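Local coordinates for protein sulfite reductase [ferredoxin] (PDB 1ZJ8) that reduces sulfite to sulfide with electrons from ferredoxin, using a siroheme and a [4Fe-4S] cluster, probably for the biosynthesis of sulfur-containing amino acids and cofactors, at residues H231-V236 with G510-D515. Residues are numbered along the deposited sequence; the frame is centred on the assembly and turned at random.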
# COMPACT_ATOMS: atom_id res chain seq x y z
N HIS A 231 -8.46 5.76 1.73
CA HIS A 231 -8.65 6.60 0.56
C HIS A 231 -8.05 7.96 0.75
O HIS A 231 -7.49 8.53 -0.19
CB HIS A 231 -10.12 6.73 0.22
CG HIS A 231 -10.95 7.34 1.31
ND1 HIS A 231 -11.42 8.64 1.25
CD2 HIS A 231 -11.45 6.81 2.44
CE1 HIS A 231 -12.16 8.88 2.32
NE2 HIS A 231 -12.20 7.79 3.05
N GLU A 232 -8.14 8.46 1.97
CA GLU A 232 -7.68 9.79 2.31
C GLU A 232 -6.25 10.08 1.86
O GLU A 232 -5.87 11.24 1.73
CB GLU A 232 -7.84 10.01 3.82
CG GLU A 232 -9.32 10.09 4.30
CD GLU A 232 -9.80 8.90 5.14
OE1 GLU A 232 -9.48 7.73 4.81
OE2 GLU A 232 -10.53 9.14 6.13
N ILE A 233 -5.45 9.03 1.61
CA ILE A 233 -4.04 9.18 1.19
C ILE A 233 -3.73 8.60 -0.21
O ILE A 233 -2.57 8.29 -0.53
CB ILE A 233 -3.11 8.56 2.26
CG1 ILE A 233 -3.41 7.06 2.48
CG2 ILE A 233 -3.23 9.34 3.58
CD1 ILE A 233 -2.29 6.13 2.10
N ASN A 234 -4.76 8.44 -1.04
CA ASN A 234 -4.59 8.05 -2.45
C ASN A 234 -4.64 9.30 -3.37
O ASN A 234 -5.20 10.33 -3.00
CB ASN A 234 -5.67 7.01 -2.84
CG ASN A 234 -5.32 5.57 -2.37
OD1 ASN A 234 -4.60 4.86 -3.04
ND2 ASN A 234 -5.88 5.14 -1.24
N ASP A 235 -4.03 9.23 -4.55
CA ASP A 235 -4.09 10.35 -5.50
C ASP A 235 -5.51 10.62 -5.94
O ASP A 235 -5.87 11.76 -6.20
CB ASP A 235 -3.27 10.04 -6.75
CG ASP A 235 -1.80 9.92 -6.46
OD1 ASP A 235 -1.17 10.98 -6.23
OD2 ASP A 235 -1.29 8.77 -6.44
N VAL A 236 -6.30 9.55 -6.05
CA VAL A 236 -7.70 9.67 -6.46
C VAL A 236 -8.52 8.55 -5.80
O VAL A 236 -8.07 7.41 -5.72
CB VAL A 236 -7.86 9.63 -8.03
CG1 VAL A 236 -7.41 8.30 -8.62
CG2 VAL A 236 -9.31 9.93 -8.44
N GLY A 510 -1.62 9.56 14.91
CA GLY A 510 -2.20 9.66 13.56
C GLY A 510 -3.41 8.76 13.34
O GLY A 510 -3.54 7.71 13.97
N HIS A 511 -4.32 9.17 12.47
CA HIS A 511 -5.46 8.35 12.12
C HIS A 511 -6.19 8.91 10.91
O HIS A 511 -6.14 10.11 10.64
CB HIS A 511 -6.45 8.28 13.29
CG HIS A 511 -7.08 9.59 13.65
ND1 HIS A 511 -6.47 10.50 14.49
CD2 HIS A 511 -8.27 10.13 13.32
CE1 HIS A 511 -7.25 11.56 14.65
NE2 HIS A 511 -8.36 11.36 13.94
N LEU A 512 -6.88 8.03 10.19
CA LEU A 512 -7.80 8.44 9.15
C LEU A 512 -9.21 8.38 9.72
O LEU A 512 -9.38 8.32 10.94
CB LEU A 512 -7.62 7.55 7.92
CG LEU A 512 -6.22 7.52 7.27
CD1 LEU A 512 -6.29 6.70 6.01
CD2 LEU A 512 -5.70 8.92 6.97
N GLY A 513 -10.21 8.41 8.86
CA GLY A 513 -11.60 8.34 9.32
C GLY A 513 -12.08 9.67 9.87
O GLY A 513 -11.88 10.70 9.25
N LEU A 514 -12.69 9.64 11.05
CA LEU A 514 -13.22 10.87 11.65
C LEU A 514 -12.09 11.80 12.11
O LEU A 514 -11.20 11.39 12.86
CB LEU A 514 -14.14 10.57 12.84
CG LEU A 514 -14.84 11.80 13.42
CD1 LEU A 514 -15.43 12.72 12.32
CD2 LEU A 514 -15.94 11.34 14.40
N ASP A 515 -12.15 13.05 11.65
CA ASP A 515 -11.12 14.07 11.93
C ASP A 515 -9.72 13.53 11.65
O ASP A 515 -8.82 13.61 12.51
CB ASP A 515 -11.22 14.57 13.36
CG ASP A 515 -12.60 15.08 13.71
OD1 ASP A 515 -13.30 15.62 12.81
OD2 ASP A 515 -13.00 14.94 14.89
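Glu232 reaches across to Leu512 and Gly513, joining inter-strand loops from the two repeats of the nitrite/sulfite reductase 4Fe-4S domain family, of which the second binds the single cluster: segment 510-515 links the antiparallel strands 500-508 and 520-528, and segment 231-236 leads into strand 236-243. In the first loop, the ring of His231 meets Trp253 edge-to-face and has Glu232 OE1 over one of its faces, 3.1 Å above the plane and toward the rim. The side chain of Glu232 runs past that of Leu512 in the opposite direction and is bent at chi2 (110°), which turns the carboxylate along Leu512 toward the backbone of Gly513. On the way Glu232 CB lies 4.0 Å from Leu512 CD2, and OE1 rests 3.6 Å from Leu512 CD1, so the CB end of the side chain packs on one methyl of Leu512 and the carboxylate oxygen OE1 lies against the other. Ile233 adds a second apolar touch, CG2 to Leu512 CD2 at 4.2 Å, while its side chain also borders the siroheme; the contact thus adjoins the cofactor pocket. Asn234 N closes the short 3-10 turn on His231 O. Asp235, in a salt bridge with Arg301, leads into the strand. A single hydrogen bond spans the two loops: Gly513 N donates to Glu232 OE2 at 2.8 Å, with an N-H...O angle of 149°, approaching from 40° out of the carboxylate plane.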